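PDB 7O21: uncharacterized conserved from Bdellovibrio bacteriovorus, which probably trims peptidoglycan as an LD-carboxypeptidase of the YkuD family, an editing of the cell wall that generates the curvature of this predatory bacterium. Local coordinates for residues 69-74 with 152-157; 112-117 with 133-138; 265-270 with 278-283. One frame throughout, in Å; residues are numbered along the deposited sequence.

Contact 1 of 3, residues 69-74 with 152-157; sequences YPADIG and VVVRND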
loop_
_atom_site.group_PDB
_atom_site.type_symbol
_atom_site.label_atom_id
_atom_site.label_comp_id
_atom_site.label_asym_id
_atom_site.label_seq_id
_atom_site.Cartn_x
_atom_site.Cartn_y
_atom_site.Cartn_z
ATOM N N TYR A 69 17.110 -14.404 19.072
ATOM C CA TYR A 69 17.865 -13.297 19.632
ATOM C C TYR A 69 16.983 -12.526 20.611
ATOM O O TYR A 69 15.760 -12.596 20.529
ATOM C CB TYR A 69 18.284 -12.329 18.522
ATOM C CG TYR A 69 19.046 -12.986 17.391
ATOM C CD1 TYR A 69 20.348 -13.413 17.583
ATOM C CD2 TYR A 69 18.471 -13.170 16.141
ATOM C CE1 TYR A 69 21.063 -14.011 16.571
ATOM C CE2 TYR A 69 19.186 -13.772 15.110
ATOM C CZ TYR A 69 20.481 -14.186 15.339
ATOM O OH TYR A 69 21.215 -14.788 14.345
ATOM N N PRO A 70 17.596 -11.773 21.522
ATOM C CA PRO A 70 16.797 -10.852 22.338
ATOM C C PRO A 70 16.137 -9.777 21.484
ATOM O O PRO A 70 16.667 -9.353 20.453
ATOM C CB PRO A 70 17.828 -10.236 23.292
ATOM C CG PRO A 70 19.042 -11.151 23.214
ATOM C CD PRO A 70 19.033 -11.705 21.829
ATOM N N ALA A 71 14.963 -9.342 21.937
ATOM C CA ALA A 71 14.242 -8.254 21.293
ATOM C C ALA A 71 13.300 -7.645 22.318
ATOM O O ALA A 71 12.967 -8.271 23.327
ATOM C CB ALA A 71 13.426 -8.788 20.113
ATOM N N ASP A 72 12.879 -6.410 22.062
ATOM C CA ASP A 72 11.894 -5.775 22.926
ATOM C C ASP A 72 11.040 -4.850 22.078
ATOM O O ASP A 72 11.275 -4.684 20.879
ATOM C CB ASP A 72 12.571 -5.026 24.081
ATOM C CG ASP A 72 11.776 -5.095 25.387
ATOM O OD1 ASP A 72 10.533 -5.233 25.351
ATOM O OD2 ASP A 72 12.413 -4.987 26.455
ATOM N N ILE A 73 10.014 -4.277 22.703
ATOM C CA ILE A 73 9.113 -3.348 22.040
ATOM C C ILE A 73 9.400 -1.937 22.523
ATOM O O ILE A 73 9.582 -1.702 23.727
ATOM C CB ILE A 73 7.647 -3.721 22.313
ATOM C CG1 ILE A 73 7.386 -5.165 21.888
ATOM C CG2 ILE A 73 6.721 -2.731 21.617
ATOM C CD1 ILE A 73 7.467 -5.417 20.388
ATOM N N GLY A 74 9.435 -0.993 21.583
ATOM C CA GLY A 74 9.636 0.395 21.955
ATOM C C GLY A 74 8.466 0.929 22.757
ATOM O O GLY A 74 7.314 0.539 22.563
ATOM N N VAL A 152 9.412 -3.102 16.966
ATOM C CA VAL A 152 10.250 -4.209 17.424
ATOM C C VAL A 152 11.705 -3.775 17.319
ATOM O O VAL A 152 12.169 -3.397 16.238
ATOM C CB VAL A 152 10.003 -5.471 16.589
ATOM C CG1 VAL A 152 10.879 -6.621 17.101
ATOM C CG2 VAL A 152 8.518 -5.841 16.589
ATOM N N VAL A 153 12.424 -3.798 18.438
ATOM C CA VAL A 153 13.781 -3.270 18.494
ATOM C C VAL A 153 14.740 -4.385 18.888
ATOM O O VAL A 153 14.472 -5.147 19.829
ATOM C CB VAL A 153 13.877 -2.102 19.489
ATOM C CG1 VAL A 153 15.244 -1.390 19.382
ATOM C CG2 VAL A 153 12.721 -1.127 19.288
ATOM N N VAL A 154 15.860 -4.455 18.173
ATOM C CA VAL A 154 16.929 -5.408 18.410
ATOM C C VAL A 154 18.258 -4.660 18.383
ATOM O O VAL A 154 18.346 -3.492 17.994
ATOM C CB VAL A 154 16.934 -6.546 17.366
ATOM C CG1 VAL A 154 15.633 -7.344 17.436
ATOM C CG2 VAL A 154 17.117 -5.984 15.962
ATOM N N ARG A 155 19.302 -5.361 18.733
ATOM C CA ARG A 155 20.660 -4.781 18.702
ATOM C C ARG A 155 21.166 -4.671 17.255
ATOM O O ARG A 155 20.677 -5.324 16.387
ATOM C CB ARG A 155 21.583 -5.601 19.610
ATOM C CG ARG A 155 21.249 -5.508 21.087
ATOM C CD ARG A 155 21.523 -4.120 21.614
ATOM N NE ARG A 155 20.920 -3.850 22.892
ATOM C CZ ARG A 155 20.734 -2.630 23.325
ATOM N NH1 ARG A 155 20.160 -2.405 24.479
ATOM N NH2 ARG A 155 21.074 -1.613 22.581
ATOM N N ASN A 156 22.173 -3.843 17.059
ATOM C CA ASN A 156 22.741 -3.597 15.710
ATOM C C ASN A 156 23.297 -4.888 15.096
ATOM O O ASN A 156 23.137 -5.079 13.953
ATOM C CB ASN A 156 23.851 -2.545 15.783
ATOM C CG ASN A 156 23.295 -1.164 15.984
ATOM O OD1 ASN A 156 22.430 -0.765 15.242
ATOM N ND2 ASN A 156 23.782 -0.465 16.984
ATOM N N ASP A 157 23.960 -5.706 15.894
ATOM C CA ASP A 157 24.520 -6.976 15.379
ATOM C C ASP A 157 23.369 -7.881 14.935
ATOM O O ASP A 157 23.498 -8.513 13.945
ATOM C CB ASP A 157 25.485 -7.616 16.382
ATOM C CG ASP A 157 24.870 -8.144 17.668
ATOM O OD1 ASP A 157 23.938 -7.574 18.130
ATOM O OD2 ASP A 157 25.396 -9.098 18.192
HETATM O O HOH W 1 18.892 -7.876 20.143
#
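Ile-73 holds CG1 beside its own backbone N (chi1 -56°) and Val-152 has CG1 anti to its backbone N (chi1 -179°), which places CG2 beside that N; Ile-73 CD1 thereby comes to 4.0 Å from Val-152 CG2, the side chains crossing at a slant. They form a non-hydrogen-bonded antiparallel pair in the sheet of the YkuD catalytic domain, where the end of strand 62-73 meets the short strand 152-153. The neighbouring pair, Asp-72 with Val-153, is hydrogen-bonded in both directions: Asp-72 N donates to Val-153 O at 3.0 Å, and Val-153 N returns a nearly straight bond to Asp-72 O at 2.8 Å. Val-153 lies on the sheet face that also carries His-136, and it touches both that residue and Cys-151, the predicted catalytic pair, so this ladder borders the probable active site. The carboxylate of Asp-72 turns back on its own strand, OD1 accepting from Ile-73 N on its anti side, somewhat out of the carboxylate plane. Farther along, Ala-71 CB packs 3.8 Å from Val-154 CG1. Beyond it a water spans the separating chains, donating to Pro-70 O at 2.7 Å and accepting from Arg-155 N at 2.9 Å.

Contact 2 of 3, residues 112-117 with 133-138; sequences LAFTTN and IWLHAI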
loop_
_atom_site.group_PDB
_atom_site.type_symbol
_atom_site.label_atom_id
_atom_site.label_comp_id
_atom_site.label_asym_id
_atom_site.label_seq_id
_atom_site.Cartn_x
_atom_site.Cartn_y
_atom_site.Cartn_z
ATOM N N LEU A 112 19.790 -0.278 10.727
ATOM C CA LEU A 112 18.850 -0.708 9.705
ATOM C C LEU A 112 17.453 -0.674 10.291
ATOM O O LEU A 112 17.262 -0.898 11.483
ATOM C CB LEU A 112 19.132 -2.149 9.256
ATOM C CG LEU A 112 20.218 -2.500 8.243
ATOM C CD1 LEU A 112 20.173 -4.000 7.970
ATOM C CD2 LEU A 112 20.035 -1.730 6.951
ATOM N N ALA A 113 16.471 -0.453 9.422
ATOM C CA ALA A 113 15.071 -0.609 9.788
ATOM C C ALA A 113 14.356 -1.312 8.655
ATOM O O ALA A 113 14.686 -1.122 7.484
ATOM C CB ALA A 113 14.362 0.728 10.044
ATOM N N PHE A 114 13.359 -2.114 9.012
ATOM C CA PHE A 114 12.468 -2.727 8.042
ATOM C C PHE A 114 11.052 -2.288 8.364
ATOM O O PHE A 114 10.612 -2.406 9.511
ATOM C CB PHE A 114 12.568 -4.248 8.105
ATOM C CG PHE A 114 13.892 -4.774 7.655
ATOM C CD1 PHE A 114 14.929 -4.939 8.570
ATOM C CD2 PHE A 114 14.117 -5.089 6.317
ATOM C CE1 PHE A 114 16.161 -5.410 8.162
ATOM C CE2 PHE A 114 15.360 -5.560 5.904
ATOM C CZ PHE A 114 16.381 -5.719 6.831
ATOM N N THR A 115 10.356 -1.756 7.360
ATOM C CA THR A 115 8.988 -1.325 7.587
ATOM C C THR A 115 8.053 -2.522 7.489
ATOM O O THR A 115 8.400 -3.566 6.925
ATOM C CB THR A 115 8.593 -0.279 6.546
ATOM O OG1 THR A 115 8.542 -0.904 5.249
ATOM C CG2 THR A 115 9.612 0.870 6.519
ATOM N N THR A 116 6.848 -2.346 8.010
ATOM C CA THR A 116 5.813 -3.369 7.917
ATOM C C THR A 116 4.605 -2.842 7.145
ATOM O O THR A 116 4.548 -1.674 6.725
ATOM C CB THR A 116 5.351 -3.828 9.303
ATOM O OG1 THR A 116 4.571 -2.790 9.925
ATOM C CG2 THR A 116 6.535 -4.236 10.204
ATOM N N ASN A 117 3.623 -3.722 6.958
ATOM C CA ASN A 117 2.343 -3.339 6.382
ATOM C C ASN A 117 1.325 -2.939 7.441
ATOM O O ASN A 117 0.132 -2.865 7.131
ATOM C CB ASN A 117 1.794 -4.454 5.482
ATOM C CG ASN A 117 1.447 -5.714 6.261
ATOM O OD1 ASN A 117 2.143 -6.086 7.179
ATOM N ND2 ASN A 117 0.329 -6.354 5.898
ATOM N N ILE A 133 4.602 0.545 12.674
ATOM C CA ILE A 133 5.411 -0.514 13.266
ATOM C C ILE A 133 6.550 -0.814 12.311
ATOM O O ILE A 133 6.313 -1.168 11.148
ATOM C CB ILE A 133 4.595 -1.791 13.520
ATOM C CG1 ILE A 133 3.407 -1.501 14.436
ATOM C CG2 ILE A 133 5.470 -2.882 14.116
ATOM C CD1 ILE A 133 2.631 -2.742 14.816
ATOM N N TRP A 134 7.781 -0.717 12.819
ATOM C CA TRP A 134 8.985 -1.126 12.120
ATOM C C TRP A 134 9.724 -2.134 12.987
ATOM O O TRP A 134 9.558 -2.172 14.211
ATOM C CB TRP A 134 9.950 0.055 11.936
ATOM C CG TRP A 134 9.555 1.113 10.940
ATOM C CD1 TRP A 134 8.406 1.182 10.213
ATOM C CD2 TRP A 134 10.342 2.247 10.566
ATOM N NE1 TRP A 134 8.422 2.307 9.411
ATOM C CE2 TRP A 134 9.606 2.972 9.608
ATOM C CE3 TRP A 134 11.601 2.723 10.954
ATOM C CZ2 TRP A 134 10.091 4.144 9.019
ATOM C CZ3 TRP A 134 12.079 3.886 10.378
ATOM C CH2 TRP A 134 11.330 4.581 9.414
ATOM N N LEU A 135 10.580 -2.922 12.341
ATOM C CA LEU A 135 11.612 -3.702 13.017
ATOM C C LEU A 135 12.928 -2.956 12.811
ATOM O O LEU A 135 13.316 -2.699 11.668
ATOM C CB LEU A 135 11.697 -5.095 12.391
ATOM C CG LEU A 135 12.963 -5.901 12.700
ATOM C CD1 LEU A 135 13.055 -6.372 14.169
ATOM C CD2 LEU A 135 13.015 -7.093 11.759
ATOM N N HIS A 136 13.575 -2.538 13.896
ATOM C CA HIS A 136 14.773 -1.724 13.717
ATOM C C HIS A 136 15.740 -1.941 14.867
ATOM O O HIS A 136 15.500 -2.745 15.764
ATOM C CB HIS A 136 14.435 -0.238 13.511
ATOM C CG HIS A 136 13.804 0.427 14.694
ATOM N ND1 HIS A 136 14.527 0.819 15.806
ATOM C CD2 HIS A 136 12.526 0.817 14.921
ATOM C CE1 HIS A 136 13.714 1.405 16.668
ATOM N NE2 HIS A 136 12.493 1.416 16.155
ATOM N N ALA A 137 16.868 -1.238 14.813
ATOM C CA ALA A 137 17.876 -1.336 15.853
ATOM C C ALA A 137 17.961 -0.009 16.609
ATOM O O ALA A 137 17.029 0.812 16.559
ATOM C CB ALA A 137 19.200 -1.794 15.242
ATOM N N ILE A 138 19.030 0.168 17.330
ATOM C CA ILE A 138 19.177 1.351 18.205
ATOM C C ILE A 138 20.636 1.403 18.639
ATOM O O ILE A 138 21.293 0.441 18.536
ATOM C CB ILE A 138 18.177 1.234 19.374
ATOM C CG1 ILE A 138 17.665 2.604 19.830
ATOM C CG2 ILE A 138 18.712 0.348 20.493
ATOM C CD1 ILE A 138 16.283 2.623 20.353
HETATM O O HOH W 2 5.569 0.464 8.303
#
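Strands 113-116 and 134-136 run antiparallel at 167°, their axes 4.6 Å apart, and the hydrogen-bonded pair Phe-114 and Leu-135 exchanges two backbone bonds, Phe-114 N to Leu-135 O at 2.7 Å and Leu-135 N to Phe-114 O at 2.9 Å. On the face shared by Ala-113, Thr-115, Trp-134 and His-136, the indole of Trp-134 takes the packing of both neighbours. Thr-115 CG2 sits over the five-membered ring in a CH-pi contact, 3.8 Å from its centroid, while Ala-113 CB comes within 3.5 Å of Trp-134 CE3 obliquely and also packs on His-136 CB. The methyl of Thr-115 faces the indole while its OG1 bonds to Glu-97 N on the next strand. At the far end Thr-116 OG1, placed between its backbone N and carbonyl carbon (chi1 72°), donates to Ile-133 O at 2.7 Å, tilted 27° from the carbonyl plane, and also bonds to Tyr-118 N. His-136 is the predicted proton donor/acceptor of this YkuD domain; its ND1 donates to Ala-137 O, 2.6 Å away and in the ring plane. That bond holds the ring's rotation and commits ND1 to a backbone carbonyl, consistent with an imidazole held ready beside Cys-151, the predicted nucleophile.

Contact 3 of 3, residues 265-270 with 278-283; sequences TLQRYE and GVKTIY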
loop_
_atom_site.group_PDB
_atom_site.type_symbol
_atom_site.label_atom_id
_atom_site.label_comp_id
_atom_site.label_asym_id
_atom_site.label_seq_id
_atom_site.Cartn_x
_atom_site.Cartn_y
_atom_site.Cartn_z
ATOM N N THR A 265 -1.503 -18.326 -0.368
ATOM C CA THR A 265 -1.167 -19.423 -1.268
ATOM C C THR A 265 -1.005 -18.881 -2.685
ATOM O O THR A 265 -1.467 -17.787 -3.003
ATOM C CB THR A 265 -2.260 -20.502 -1.214
ATOM O OG1 THR A 265 -1.947 -21.576 -2.110
ATOM C CG2 THR A 265 -3.600 -19.929 -1.613
ATOM N N LEU A 266 -0.285 -19.635 -3.518
ATOM C CA LEU A 266 -0.305 -19.427 -4.965
ATOM C C LEU A 266 -1.447 -20.258 -5.549
ATOM O O LEU A 266 -1.489 -21.483 -5.381
ATOM C CB LEU A 266 1.036 -19.821 -5.585
ATOM C CG LEU A 266 1.193 -19.489 -7.076
ATOM C CD1 LEU A 266 1.147 -17.988 -7.303
ATOM C CD2 LEU A 266 2.517 -20.029 -7.596
ATOM N N GLN A 267 -2.390 -19.587 -6.196
ATOM C CA GLN A 267 -3.634 -20.199 -6.651
ATOM C C GLN A 267 -3.662 -20.285 -8.168
ATOM O O GLN A 267 -3.395 -19.295 -8.853
ATOM C CB GLN A 267 -4.803 -19.343 -6.180
ATOM C CG GLN A 267 -6.166 -19.733 -6.749
ATOM C CD GLN A 267 -7.222 -18.686 -6.431
ATOM O OE1 GLN A 267 -7.688 -18.593 -5.300
ATOM N NE2 GLN A 267 -7.559 -17.861 -7.409
ATOM N N ARG A 268 -3.994 -21.460 -8.680
ATOM C CA ARG A 268 -4.258 -21.652 -10.100
ATOM C C ARG A 268 -5.760 -21.852 -10.264
ATOM O O ARG A 268 -6.337 -22.749 -9.644
ATOM C CB ARG A 268 -3.505 -22.869 -10.625
ATOM C CG ARG A 268 -3.639 -23.065 -12.130
ATOM C CD ARG A 268 -3.002 -24.381 -12.549
ATOM N NE ARG A 268 -2.955 -24.517 -14.005
ATOM C CZ ARG A 268 -3.931 -25.046 -14.735
ATOM N NH1 ARG A 268 -5.033 -25.485 -14.143
ATOM N NH2 ARG A 268 -3.799 -25.138 -16.055
ATOM N N TYR A 269 -6.382 -21.004 -11.077
ATOM C CA TYR A 269 -7.809 -21.072 -11.380
ATOM C C TYR A 269 -7.981 -21.383 -12.859
ATOM O O TYR A 269 -7.396 -20.702 -13.708
ATOM C CB TYR A 269 -8.473 -19.718 -11.094
ATOM C CG TYR A 269 -9.972 -19.722 -11.309
ATOM C CD1 TYR A 269 -10.519 -19.418 -12.546
ATOM C CD2 TYR A 269 -10.828 -20.027 -10.265
ATOM C CE1 TYR A 269 -11.893 -19.428 -12.733
ATOM C CE2 TYR A 269 -12.186 -20.027 -10.435
ATOM C CZ TYR A 269 -12.709 -19.743 -11.670
ATOM O OH TYR A 269 -14.072 -19.741 -11.813
ATOM N N GLU A 270 -8.800 -22.381 -13.168
ATOM C CA GLU A 270 -9.034 -22.766 -14.557
ATOM C C GLU A 270 -10.514 -22.979 -14.822
ATOM O O GLU A 270 -11.177 -23.732 -14.107
ATOM C CB GLU A 270 -8.286 -24.050 -14.922
ATOM C CG GLU A 270 -8.577 -24.510 -16.357
ATOM C CD GLU A 270 -7.595 -25.553 -16.873
ATOM O OE1 GLU A 270 -6.930 -26.215 -16.054
ATOM O OE2 GLU A 270 -7.496 -25.718 -18.106
ATOM N N GLY A 278 -2.283 -16.576 -9.394
ATOM C CA GLY A 278 -2.207 -15.348 -8.627
ATOM C C GLY A 278 -2.007 -15.666 -7.168
ATOM O O GLY A 278 -2.153 -16.808 -6.727
ATOM N N VAL A 279 -1.649 -14.631 -6.427
ATOM C CA VAL A 279 -1.419 -14.752 -4.998
ATOM C C VAL A 279 -2.761 -14.554 -4.305
ATOM O O VAL A 279 -3.390 -13.501 -4.449
ATOM C CB VAL A 279 -0.390 -13.720 -4.528
ATOM C CG1 VAL A 279 -0.204 -13.814 -3.023
ATOM C CG2 VAL A 279 0.939 -13.948 -5.251
ATOM N N LYS A 280 -3.198 -15.558 -3.556
ATOM C CA LYS A 280 -4.493 -15.539 -2.877
ATOM C C LYS A 280 -4.237 -15.420 -1.377
ATOM O O LYS A 280 -3.542 -16.259 -0.785
ATOM C CB LYS A 280 -5.244 -16.829 -3.191
ATOM C CG LYS A 280 -6.551 -17.068 -2.413
ATOM C CD LYS A 280 -7.501 -15.867 -2.328
ATOM C CE LYS A 280 -8.040 -15.416 -3.709
ATOM N NZ LYS A 280 -9.075 -16.350 -4.241
ATOM N N THR A 281 -4.745 -14.348 -0.773
ATOM C CA THR A 281 -4.659 -14.172 0.671
ATOM C C THR A 281 -6.065 -14.122 1.244
ATOM O O THR A 281 -6.897 -13.335 0.785
ATOM C CB THR A 281 -3.937 -12.882 1.030
ATOM O OG1 THR A 281 -2.708 -12.812 0.297
ATOM C CG2 THR A 281 -3.630 -12.864 2.504
ATOM N N ILE A 282 -6.319 -14.970 2.238
ATOM C CA ILE A 282 -7.614 -15.092 2.901
ATOM C C ILE A 282 -7.454 -14.606 4.337
ATOM O O ILE A 282 -6.531 -15.024 5.044
ATOM C CB ILE A 282 -8.069 -16.559 2.889
ATOM C CG1 ILE A 282 -8.095 -17.088 1.446
ATOM C CG2 ILE A 282 -9.415 -16.720 3.590
ATOM C CD1 ILE A 282 -8.164 -18.600 1.356
ATOM N N TYR A 283 -8.336 -13.706 4.759
ATOM C CA TYR A 283 -8.381 -13.194 6.122
ATOM C C TYR A 283 -9.684 -13.684 6.727
ATOM O O TYR A 283 -10.755 -13.452 6.158
ATOM C CB TYR A 283 -8.409 -11.662 6.113
ATOM C CG TYR A 283 -7.214 -10.988 5.477
ATOM C CD1 TYR A 283 -7.068 -10.935 4.097
ATOM C CD2 TYR A 283 -6.242 -10.391 6.266
ATOM C CE1 TYR A 283 -5.982 -10.307 3.516
ATOM C CE2 TYR A 283 -5.145 -9.761 5.690
ATOM C CZ TYR A 283 -5.026 -9.729 4.325
ATOM O OH TYR A 283 -3.942 -9.089 3.752
#
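A beta hairpin of the NTF2-like domain, made by strands 260-270 and 275-287, supplies this contact, in which Thr-265 and Lys-280, then Gln-267 and Gly-278, form hydrogen-bonded antiparallel pairs around the non-hydrogen-bonded pair Leu-266 and Val-279. Four backbone bonds tie the strands, among them Gln-267 N to Gly-278 O at 2.8 Å and Lys-280 N to Thr-265 O at 2.9 Å. The short segments are strongly twisted, with 119° between their directions. On the face of Thr-265, Gln-267 and Lys-280, the lysine chain, bent at chi2, chi3 and chi4, crosses the extended glutamine at a slant and curls round its OE1, putting NZ 2.8 Å from Gln-267 OE1. NZ meets a lone pair of that amide oxygen in the carbonyl plane, and OE1 also lies 3.5 Å from Lys-280 CG, inside the curl. Thr-265 CG2 packs on Lys-280 CB at 3.8 Å. On the other face Leu-266 CD1 reaches back to Gly-278 O at 3.6 Å. Lys-280 NZ has a second partner in Glu-296 of strand 290-300, with which it forms a salt bridge. The amino group of the buried Lys-280 is thus met by an amide oxygen and a carboxylate, which would probably favour its charged form.

Overall arrangement
Contacts 1 and 2 belong to one sheet of the catalytic domain, while contact 3 lies in the NTF2-like domain on the opposite side of the chain's centre, its centre 34 Å from that of contact 1. Strands 152-153 and 134-136 are sheet neighbours, so the first two contacts touch: Val-152 N lies 2.9 Å from Trp-134 O. Along the chain, contact 2 is nested within the loop that contact 1 closes. All three are largely buried, contact 2 wholly so. Backbone bonds hold both catalytic-domain pairings, with aliphatic side chains and a bridging water at one end in contact 1, and small side chains packed on an indole in contact 2. Contact 3 is a twisted hairpin whose buried face is polar and charged.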